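Local coordinates for protein chitinase A (Cycas revoluta, PDB 4R5E) that probably binds and hydrolyses chitin, as a class V plant chitinase of glycosyl hydrolase family 18, at residues V187-Y192 / E232-G237; I238-R243 / Y325-V330. One frame throughout, in Å; residues are numbered along the deposited sequence.

How the contacts relate
Both contacts are built on strand 234-247 of the TIM barrel expected of family 18 hydrolases, and their centres lie about 12 Å apart. In contact 1 the first part of that strand pairs in parallel with strand 186-190. In contact 2 its continuation pairs in parallel with strand 324-328, which in turn meets strand 5-11. Along the chain, both segments of contact 1 come before those of contact 2. They touch directly: Leu236 O and Phe326 N, 2.8 Å apart, form a probable hydrogen bond, and the Phe326 ring packs on Gly237. Together they join three successive barrel strands, and both reach the bound allosamizoline, Tyr192 from contact 1 and Trp328 from contact 2.

Contact 1: residues V187-Y192 / E232-G237; sequences VNVMAY and EKLVLG. With AMI (allosamizoline), chain E.
The backbone oxygen of Val189 takes two N-H groups: Gly237 N gives a hydrogen bond of 2.9 Å to Val189 O, and Ala191 N a weak one from the inverse gamma turn centred on Met190. Glycine suits position 237, because a beta-carbon there would run into this oxygen and press on the Tyr192 ring. Earlier along both strands the parallel pairing continues, with Val187 N bonded to Lys233 O (2.8 Å), Val235 N to Val187 O and Val189 N to Val235 O. A water donates to both Ala191 O and Gly237 O, bridging the two segments.

On one face, Leu234 CD2 fits against both CG2 of Val187 and CG2 of Val189, 3.8 Å from each, while Leu236 CD1 meets the Ala191 methyl. The other face carries Asn188 beside Val235; Asn188 OD1 accepts from Trp186 NE1 and Asn188 ND2 bonds to Tyr32 OH, which satisfies the buried amide. Tyr192 has CG wedged between backbone N and carbonyl carbon (chi1 48°), which lays its ring over the Met190 carbonyl carbon, with one edge at Gly237 and its OH donating to allosamizoline O7 (3.0 Å).

The Leu234 and Leu236 side chains pack on helix 217-227, Asn188 and Val235 touch Phe326 of strand 324-328, and strand 155-161 pairs with 186-190 on its other side.

Contact 2: residues I238-R243 / Y325-V330; sequences IPLFGR and YFFWSV. With AMI (allosamizoline), chain E; NAA (2-acetamido-2-deoxy-beta-D-allopyranose), chain B.
A cis peptide joins Trp328 to Ser329, and its carbonyl oxygen, Trp328 O, receives Leu240 N at 2.8 Å. That bond is straight at hydrogen (172°), although the donor stands 40° out of the carbonyl plane. Earlier in the parallel pairing, Ile238 N bonds to Phe326 O. Apolar side chains suit the face turned to helices 307-319 and 337-346: Ile238 lies alongside Phe327, and Leu240 runs across the Phe327 side chain, CD2 3.4 Å from Phe327 CD1.

With CG anti to the backbone N (chi1 177°), the Trp328 indole extends under allosamizoline, whose C5 lies 3.5 Å above the ring plane toward the rim, while Ser329 CB backs the opposite face, also toward the rim. At the indole edge, NE1 donates in plane to O7 of the neighbouring sugar NAA (2.9 Å). Without the indole, as with an alanine here, that acetamido oxygen would probably lose this donor and the allosamizoline its flat support. Phe241 adds a second aromatic surface, with the NAA methyl C8 3.6 Å above its ring centre. Broad aromatic faces with the indole N-H at the rim are consistent with a site that stacks rings on aromatic surfaces and reads acetamido groups beside them.

Contact 1: residues V187-Y192 / E232-G237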
ATOM      1  N   VAL A 187      -2.701  -2.595 -10.005  1.00  8.51           N
ATOM      2  CA  VAL A 187      -3.181  -2.648  -8.635  1.00  8.33           C
ATOM      3  C   VAL A 187      -2.002  -2.814  -7.683  1.00  8.11           C
ATOM      4  O   VAL A 187      -0.998  -3.447  -8.008  1.00  8.08           O
ATOM      5  CB  VAL A 187      -4.223  -3.763  -8.406  1.00  8.46           C
ATOM      6  CG1 VAL A 187      -5.442  -3.499  -9.269  1.00  8.55           C
ATOM      7  CG2 VAL A 187      -3.650  -5.150  -8.684  1.00  8.49           C
ATOM      8  N   ASN A 188      -2.149  -2.213  -6.512  1.00  7.85           N
ATOM      9  CA  ASN A 188      -1.161  -2.270  -5.457  1.00  7.81           C
ATOM     10  C   ASN A 188      -1.590  -3.340  -4.463  1.00  7.75           C
ATOM     11  O   ASN A 188      -2.541  -3.156  -3.705  1.00  7.49           O
ATOM     12  CB  ASN A 188      -1.034  -0.890  -4.816  1.00  7.87           C
ATOM     13  CG  ASN A 188      -0.481   0.139  -5.779  1.00  7.90           C
ATOM     14  OD1 ASN A 188       0.519  -0.102  -6.452  1.00  8.47           O
ATOM     15  ND2 ASN A 188      -1.132   1.291  -5.856  1.00  7.84           N
ATOM     16  N   VAL A 189      -0.900  -4.477  -4.513  1.00  7.97           N
ATOM     17  CA  VAL A 189      -1.256  -5.661  -3.728  1.00  8.22           C
ATOM     18  C   VAL A 189      -0.683  -5.523  -2.322  1.00  8.55           C
ATOM     19  O   VAL A 189       0.538  -5.484  -2.157  1.00  8.54           O
ATOM     20  CB  VAL A 189      -0.713  -6.957  -4.382  1.00  8.10           C
ATOM     21  CG1 VAL A 189      -1.114  -8.186  -3.574  1.00  8.03           C
ATOM     22  CG2 VAL A 189      -1.202  -7.079  -5.823  1.00  8.10           C
ATOM     23  N   MET A 190      -1.563  -5.465  -1.324  1.00  9.18           N
ATOM     24  CA  MET A 190      -1.152  -5.217   0.057  1.00  9.83           C
ATOM     25  C   MET A 190      -0.759  -6.541   0.693  1.00  9.93           C
ATOM     26  O   MET A 190      -1.490  -7.117   1.505  1.00  9.92           O
ATOM     27  CB  MET A 190      -2.251  -4.485   0.828  1.00 10.47           C
ATOM     28  CG  MET A 190      -2.417  -3.049   0.331  1.00 10.94           C
ATOM     29  SD  MET A 190      -3.659  -2.058   1.168  1.00 11.98           S
ATOM     30  CE  MET A 190      -5.136  -2.945   0.699  1.00 12.16           C
ATOM     31  N   ALA A 191       0.440  -6.990   0.322  1.00 10.24           N
ATOM     32  CA  ALA A 191       0.956  -8.313   0.668  1.00 10.72           C
ATOM     33  C   ALA A 191       1.672  -8.278   2.016  1.00 11.05           C
ATOM     34  O   ALA A 191       2.849  -8.636   2.135  1.00 11.59           O
ATOM     35  CB  ALA A 191       1.887  -8.799  -0.429  1.00 10.85           C
ATOM     36  N   TYR A 192       0.946  -7.850   3.039  1.00 11.27           N
ATOM     37  CA  TYR A 192       1.497  -7.728   4.384  1.00 11.75           C
ATOM     38  C   TYR A 192       0.354  -7.626   5.392  1.00 12.05           C
ATOM     39  O   TYR A 192      -0.810  -7.732   5.010  1.00 11.72           O
ATOM     40  CB  TYR A 192       2.449  -6.523   4.462  1.00 12.06           C
ATOM     41  CG  TYR A 192       1.892  -5.238   3.881  1.00 12.38           C
ATOM     42  CD1 TYR A 192       0.886  -4.527   4.522  1.00 13.01           C
ATOM     43  CD2 TYR A 192       2.370  -4.743   2.677  1.00 12.54           C
ATOM     44  CE1 TYR A 192       0.384  -3.356   3.974  1.00 13.48           C
ATOM     45  CE2 TYR A 192       1.876  -3.570   2.133  1.00 12.76           C
ATOM     46  CZ  TYR A 192       0.887  -2.883   2.784  1.00 13.23           C
ATOM     47  OH  TYR A 192       0.401  -1.720   2.223  1.00 14.05           O
ATOM     48  N   GLU A 232       1.913  -8.031 -15.276  1.00 13.83           N
ATOM     49  CA  GLU A 232       2.404  -6.651 -15.264  1.00 14.45           C
ATOM     50  C   GLU A 232       1.438  -5.669 -14.576  1.00 13.75           C
ATOM     51  O   GLU A 232       1.832  -4.552 -14.243  1.00 13.78           O
ATOM     52  CB  GLU A 232       2.772  -6.181 -16.686  1.00 15.58           C
ATOM     53  CG  GLU A 232       1.607  -5.816 -17.607  1.00 16.79           C
ATOM     54  CD  GLU A 232       0.896  -7.011 -18.232  1.00 17.96           C
ATOM     55  OE1 GLU A 232      -0.111  -6.781 -18.933  1.00 21.01           O
ATOM     56  OE2 GLU A 232       1.327  -8.172 -18.034  1.00 19.01           O
ATOM     57  N   LYS A 233       0.189  -6.085 -14.366  1.00 12.87           N
ATOM     58  CA  LYS A 233      -0.799  -5.273 -13.645  1.00 12.54           C
ATOM     59  C   LYS A 233      -0.697  -5.415 -12.118  1.00 11.46           C
ATOM     60  O   LYS A 233      -1.424  -4.730 -11.393  1.00 11.19           O
ATOM     61  CB  LYS A 233      -2.225  -5.649 -14.074  1.00 13.35           C
ATOM     62  CG  LYS A 233      -2.541  -5.453 -15.548  1.00 14.15           C
ATOM     63  CD  LYS A 233      -2.875  -4.006 -15.855  1.00 14.50           C
ATOM     64  CE  LYS A 233      -3.255  -3.823 -17.310  1.00 14.87           C
ATOM     65  NZ  LYS A 233      -3.645  -2.418 -17.589  1.00 15.34           N
ATOM     66  N   LEU A 234       0.167  -6.305 -11.631  1.00 10.38           N
ATOM     67  CA  LEU A 234       0.358  -6.494 -10.194  1.00  9.80           C
ATOM     68  C   LEU A 234       1.621  -5.799  -9.701  1.00  9.17           C
ATOM     69  O   LEU A 234       2.709  -5.985 -10.246  1.00  8.89           O
ATOM     70  CB  LEU A 234       0.448  -7.980  -9.858  1.00  9.91           C
ATOM     71  CG  LEU A 234      -0.782  -8.830 -10.196  1.00 10.10           C
ATOM     72  CD1 LEU A 234      -0.437 -10.297 -10.016  1.00 10.25           C
ATOM     73  CD2 LEU A 234      -1.973  -8.442  -9.328  1.00 10.20           C
ATOM     74  N   VAL A 235       1.466  -4.994  -8.659  1.00  8.50           N
ATOM     75  CA  VAL A 235       2.595  -4.346  -8.001  1.00  8.34           C
ATOM     76  C   VAL A 235       2.650  -4.855  -6.556  1.00  8.19           C
ATOM     77  O   VAL A 235       1.693  -4.702  -5.792  1.00  8.05           O
ATOM     78  CB  VAL A 235       2.471  -2.817  -8.095  1.00  8.20           C
ATOM     79  CG1 VAL A 235       3.518  -2.124  -7.231  1.00  8.09           C
ATOM     80  CG2 VAL A 235       2.615  -2.376  -9.543  1.00  8.21           C
ATOM     81  N   LEU A 236       3.766  -5.493  -6.204  1.00  8.27           N
ATOM     82  CA  LEU A 236       3.899  -6.159  -4.905  1.00  8.39           C
ATOM     83  C   LEU A 236       4.190  -5.185  -3.767  1.00  8.26           C
ATOM     84  O   LEU A 236       5.208  -4.500  -3.773  1.00  8.39           O
ATOM     85  CB  LEU A 236       5.013  -7.204  -4.963  1.00  8.65           C
ATOM     86  CG  LEU A 236       5.271  -7.980  -3.672  1.00  9.09           C
ATOM     87  CD1 LEU A 236       4.096  -8.873  -3.320  1.00  9.40           C
ATOM     88  CD2 LEU A 236       6.552  -8.784  -3.808  1.00  9.25           C
ATOM     89  N   GLY A 237       3.305  -5.153  -2.780  1.00  8.08           N
ATOM     90  CA  GLY A 237       3.497  -4.293  -1.623  1.00  8.08           C
ATOM     91  C   GLY A 237       4.502  -4.856  -0.648  1.00  8.14           C
ATOM     92  O   GLY A 237       4.521  -6.060  -0.401  1.00  8.28           O
TER
HETATM   93  C1  AMI E 403      -2.357   0.361   4.168  1.00 11.99           C
HETATM   94  C2  AMI E 403      -3.466   1.406   4.088  1.00 12.06           C
HETATM   95  C3  AMI E 403      -3.102   2.501   5.082  1.00 12.42           C
HETATM   96  C4  AMI E 403      -2.308   1.730   6.147  1.00 12.34           C
HETATM   97  C5  AMI E 403      -1.450   0.782   5.312  1.00 12.35           C
HETATM   98  C6  AMI E 403      -0.774  -0.391   6.028  1.00 12.90           C
HETATM   99  C7  AMI E 403      -2.383   1.315   2.122  1.00 11.23           C
HETATM  100  C8  AMI E 403      -2.725   2.371  -0.048  1.00 10.59           C
HETATM  101  C9  AMI E 403      -0.859   0.799   0.295  1.00 10.70           C
HETATM  102  N2  AMI E 403      -3.356   1.866   2.707  1.00 11.56           N
HETATM  103  N7  AMI E 403      -2.012   1.490   0.867  1.00 10.71           N
HETATM  104  O3  AMI E 403      -4.269   3.176   5.572  1.00 13.09           O
HETATM  105  O4  AMI E 403      -1.508   2.583   6.968  1.00 12.61           O
HETATM  106  O6  AMI E 403      -1.724  -1.238   6.668  1.00 14.16           O
HETATM  107  O7  AMI E 403      -1.625   0.428   2.954  1.00 11.65           O
HETATM  108  O   HOH W   1       5.377  -8.178   1.129  1.00 10.41           O

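Contact 2: residues I238-R243 / Y325-V330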
ATOM      1  N   ILE A 238       5.326  -3.965  -0.097  1.00  7.94           N
ATOM      2  CA  ILE A 238       6.325  -4.289   0.912  1.00  7.98           C
ATOM      3  C   ILE A 238       6.234  -3.219   2.001  1.00  7.95           C
ATOM      4  O   ILE A 238       6.260  -2.021   1.699  1.00  7.62           O
ATOM      5  CB  ILE A 238       7.751  -4.297   0.326  1.00  8.09           C
ATOM      6  CG1 ILE A 238       7.838  -5.258  -0.868  1.00  8.33           C
ATOM      7  CG2 ILE A 238       8.768  -4.673   1.401  1.00  8.18           C
ATOM      8  CD1 ILE A 238       9.140  -5.180  -1.628  1.00  8.45           C
ATOM      9  N   PRO A 239       6.112  -3.635   3.267  1.00  8.00           N
ATOM     10  CA  PRO A 239       5.992  -2.644   4.327  1.00  8.02           C
ATOM     11  C   PRO A 239       7.339  -2.067   4.761  1.00  8.07           C
ATOM     12  O   PRO A 239       8.348  -2.774   4.780  1.00  7.99           O
ATOM     13  CB  PRO A 239       5.362  -3.444   5.468  1.00  8.07           C
ATOM     14  CG  PRO A 239       5.898  -4.816   5.276  1.00  8.11           C
ATOM     15  CD  PRO A 239       6.076  -5.011   3.795  1.00  8.17           C
ATOM     16  N   LEU A 240       7.337  -0.776   5.094  1.00  7.98           N
ATOM     17  CA  LEU A 240       8.489  -0.122   5.707  1.00  8.06           C
ATOM     18  C   LEU A 240       8.291   0.033   7.213  1.00  8.29           C
ATOM     19  O   LEU A 240       8.928   0.870   7.859  1.00  8.49           O
ATOM     20  CB  LEU A 240       8.748   1.234   5.045  1.00  7.94           C
ATOM     21  CG  LEU A 240       9.218   1.159   3.594  1.00  7.91           C
ATOM     22  CD1 LEU A 240       9.329   2.560   3.013  1.00  7.90           C
ATOM     23  CD2 LEU A 240      10.543   0.413   3.491  1.00  7.92           C
ATOM     24  N   PHE A 241       7.398  -0.788   7.760  1.00  8.33           N
ATOM     25  CA  PHE A 241       7.160  -0.869   9.190  1.00  8.62           C
ATOM     26  C   PHE A 241       7.081  -2.338   9.563  1.00  8.71           C
ATOM     27  O   PHE A 241       6.876  -3.205   8.704  1.00  8.61           O
ATOM     28  CB  PHE A 241       5.846  -0.174   9.568  1.00  8.77           C
ATOM     29  CG  PHE A 241       4.634  -0.847   9.002  1.00  8.88           C
ATOM     30  CD1 PHE A 241       4.214  -0.567   7.711  1.00  8.97           C
ATOM     31  CD2 PHE A 241       3.945  -1.801   9.736  1.00  9.03           C
ATOM     32  CE1 PHE A 241       3.116  -1.208   7.169  1.00  9.07           C
ATOM     33  CE2 PHE A 241       2.839  -2.443   9.201  1.00  9.06           C
ATOM     34  CZ  PHE A 241       2.432  -2.149   7.910  1.00  9.07           C
ATOM     35  N   GLY A 242       7.246  -2.605  10.850  1.00  8.87           N
ATOM     36  CA  GLY A 242       7.087  -3.946  11.394  1.00  9.13           C
ATOM     37  C   GLY A 242       5.922  -3.994  12.349  1.00  9.44           C
ATOM     38  O   GLY A 242       5.443  -2.953  12.807  1.00  9.36           O
ATOM     39  N   ARG A 243       5.466  -5.206  12.648  1.00  9.93           N
ATOM     40  CA  ARG A 243       4.446  -5.421  13.664  1.00 10.54           C
ATOM     41  C   ARG A 243       5.139  -5.951  14.908  1.00 10.48           C
ATOM     42  O   ARG A 243       5.991  -6.838  14.818  1.00 10.11           O
ATOM     43  CB  ARG A 243       3.384  -6.404  13.172  1.00 11.08           C
ATOM     44  CG  ARG A 243       2.529  -5.866  12.039  1.00 11.53           C
ATOM     45  CD  ARG A 243       1.449  -4.953  12.568  1.00 12.10           C
ATOM     46  NE  ARG A 243       0.757  -4.239  11.499  1.00 12.55           N
ATOM     47  CZ  ARG A 243       0.036  -3.139  11.681  1.00 13.01           C
ATOM     48  NH1 ARG A 243      -0.104  -2.614  12.894  1.00 13.53           N
ATOM     49  NH2 ARG A 243      -0.551  -2.562  10.641  1.00 12.87           N
ATOM     50  N   TYR A 325       7.008  -3.117  -7.582  1.00  8.11           N
ATOM     51  CA  TYR A 325       6.775  -3.176  -6.147  1.00  7.83           C
ATOM     52  C   TYR A 325       6.375  -1.802  -5.629  1.00  7.67           C
ATOM     53  O   TYR A 325       6.618  -0.778  -6.286  1.00  7.60           O
ATOM     54  CB  TYR A 325       8.037  -3.645  -5.413  1.00  7.90           C
ATOM     55  CG  TYR A 325       9.243  -2.774  -5.700  1.00  7.95           C
ATOM     56  CD1 TYR A 325       9.466  -1.602  -4.980  1.00  7.95           C
ATOM     57  CD2 TYR A 325      10.146  -3.109  -6.697  1.00  7.97           C
ATOM     58  CE1 TYR A 325      10.553  -0.789  -5.253  1.00  8.04           C
ATOM     59  CE2 TYR A 325      11.244  -2.304  -6.972  1.00  8.07           C
ATOM     60  CZ  TYR A 325      11.446  -1.145  -6.242  1.00  8.03           C
ATOM     61  OH  TYR A 325      12.540  -0.345  -6.526  1.00  8.40           O
ATOM     62  N   PHE A 326       5.771  -1.793  -4.446  1.00  7.35           N
ATOM     63  CA  PHE A 326       5.489  -0.542  -3.739  1.00  7.39           C
ATOM     64  C   PHE A 326       5.904  -0.647  -2.285  1.00  7.28           C
ATOM     65  O   PHE A 326       5.950  -1.736  -1.720  1.00  7.51           O
ATOM     66  CB  PHE A 326       4.018  -0.091  -3.895  1.00  7.36           C
ATOM     67  CG  PHE A 326       3.038  -0.742  -2.947  1.00  7.32           C
ATOM     68  CD1 PHE A 326       2.949  -0.341  -1.617  1.00  7.28           C
ATOM     69  CD2 PHE A 326       2.153  -1.708  -3.407  1.00  7.24           C
ATOM     70  CE1 PHE A 326       2.028  -0.917  -0.763  1.00  7.25           C
ATOM     71  CE2 PHE A 326       1.230  -2.288  -2.558  1.00  7.23           C
ATOM     72  CZ  PHE A 326       1.168  -1.898  -1.228  1.00  7.26           C
ATOM     73  N   PHE A 327       6.199   0.507  -1.699  1.00  7.18           N
ATOM     74  CA  PHE A 327       6.486   0.631  -0.283  1.00  7.18           C
ATOM     75  C   PHE A 327       5.426   1.481   0.407  1.00  7.27           C
ATOM     76  O   PHE A 327       5.129   2.589  -0.044  1.00  7.41           O
ATOM     77  CB  PHE A 327       7.844   1.296  -0.073  1.00  7.15           C
ATOM     78  CG  PHE A 327       9.016   0.400  -0.352  1.00  7.14           C
ATOM     79  CD1 PHE A 327       9.317  -0.659   0.495  1.00  7.17           C
ATOM     80  CD2 PHE A 327       9.837   0.629  -1.444  1.00  7.13           C
ATOM     81  CE1 PHE A 327      10.401  -1.483   0.246  1.00  7.25           C
ATOM     82  CE2 PHE A 327      10.928  -0.190  -1.697  1.00  7.26           C
ATOM     83  CZ  PHE A 327      11.210  -1.244  -0.843  1.00  7.26           C
ATOM     84  N   TRP A 328       4.867   0.949   1.494  1.00  7.31           N
ATOM     85  CA  TRP A 328       4.083   1.735   2.446  1.00  7.46           C
ATOM     86  C   TRP A 328       4.835   1.737   3.780  1.00  7.29           C
ATOM     87  O   TRP A 328       5.004   0.667   4.357  1.00  7.24           O
ATOM     88  CB  TRP A 328       2.682   1.151   2.684  1.00  7.56           C
ATOM     89  CG  TRP A 328       1.974   1.975   3.714  1.00  7.64           C
ATOM     90  CD1 TRP A 328       2.126   1.898   5.069  1.00  7.69           C
ATOM     91  CD2 TRP A 328       1.089   3.073   3.474  1.00  7.70           C
ATOM     92  NE1 TRP A 328       1.379   2.871   5.684  1.00  7.76           N
ATOM     93  CE2 TRP A 328       0.734   3.607   4.729  1.00  7.66           C
ATOM     94  CE3 TRP A 328       0.558   3.657   2.320  1.00  7.69           C
ATOM     95  CZ2 TRP A 328      -0.140   4.685   4.863  1.00  7.69           C
ATOM     96  CZ3 TRP A 328      -0.302   4.728   2.453  1.00  7.73           C
ATOM     97  CH2 TRP A 328      -0.645   5.233   3.712  1.00  7.68           C
ATOM     98  N   SER A 329       5.268   2.885   4.315  1.00  7.30           N
ATOM     99  CA  SER A 329       5.186   4.221   3.700  1.00  7.33           C
ATOM    100  C   SER A 329       6.552   4.889   3.854  1.00  7.38           C
ATOM    101  O   SER A 329       7.299   4.583   4.782  1.00  7.28           O
ATOM    102  CB  SER A 329       4.080   5.067   4.341  1.00  7.40           C
ATOM    103  OG  SER A 329       4.273   5.230   5.745  1.00  7.50           O
ATOM    104  N   VAL A 330       6.876   5.807   2.956  1.00  7.36           N
ATOM    105  CA  VAL A 330       8.276   6.200   2.758  1.00  7.50           C
ATOM    106  C   VAL A 330       8.881   6.988   3.921  1.00  7.69           C
ATOM    107  O   VAL A 330      10.097   6.980   4.107  1.00  7.86           O
ATOM    108  CB  VAL A 330       8.497   6.952   1.421  1.00  7.54           C
ATOM    109  CG1 VAL A 330       8.162   6.040   0.248  1.00  7.61           C
ATOM    110  CG2 VAL A 330       7.693   8.248   1.356  1.00  7.61           C
TER
HETATM  111  C1  AMI E 403      -2.357   0.361   4.168  1.00 11.99           C
HETATM  112  C2  AMI E 403      -3.466   1.406   4.088  1.00 12.06           C
HETATM  113  C3  AMI E 403      -3.102   2.501   5.082  1.00 12.42           C
HETATM  114  C4  AMI E 403      -2.308   1.730   6.147  1.00 12.34           C
HETATM  115  C5  AMI E 403      -1.450   0.782   5.312  1.00 12.35           C
HETATM  116  C6  AMI E 403      -0.774  -0.391   6.028  1.00 12.90           C
HETATM  117  C7  AMI E 403      -2.383   1.315   2.122  1.00 11.23           C
HETATM  118  C8  AMI E 403      -2.725   2.371  -0.048  1.00 10.59           C
HETATM  119  C9  AMI E 403      -0.859   0.799   0.295  1.00 10.70           C
HETATM  120  N2  AMI E 403      -3.356   1.866   2.707  1.00 11.56           N
HETATM  121  N7  AMI E 403      -2.012   1.490   0.867  1.00 10.71           N
HETATM  122  O3  AMI E 403      -4.269   3.176   5.572  1.00 13.09           O
HETATM  123  O4  AMI E 403      -1.508   2.583   6.968  1.00 12.61           O
HETATM  124  O6  AMI E 403      -1.724  -1.238   6.668  1.00 14.16           O
HETATM  125  O7  AMI E 403      -1.625   0.428   2.954  1.00 11.65           O
HETATM  126  C1  NAA B   1      -2.052   3.276   8.092  1.00 15.05           C
HETATM  127  C2  NAA B   1      -0.959   3.729   9.047  1.00 15.11           C
HETATM  128  C3  NAA B   1      -1.541   4.654  10.111  1.00 16.35           C
HETATM  129  C4  NAA B   1      -2.380   5.780   9.505  1.00 17.68           C
HETATM  130  C5  NAA B   1      -3.372   5.213   8.500  1.00 17.46           C
HETATM  131  C6  NAA B   1      -4.177   6.305   7.790  1.00 17.73           C
HETATM  132  C7  NAA B   1       0.924   2.172   9.372  1.00 12.69           C
HETATM  133  C8  NAA B   1       1.423   0.962  10.111  1.00 12.46           C
HETATM  134  N2  NAA B   1      -0.317   2.573   9.665  1.00 13.70           N
HETATM  135  O3  NAA B   1      -2.352   3.872  11.003  1.00 16.47           O
HETATM  136  O4  NAA B   1      -3.137   6.450  10.528  1.00 19.64           O
HETATM  137  O5  NAA B   1      -2.662   4.439   7.531  1.00 16.38           O
HETATM  138  O6  NAA B   1      -5.035   5.717   6.803  1.00 18.53           O
HETATM  139  O7  NAA B   1       1.640   2.740   8.561  1.00 11.71           O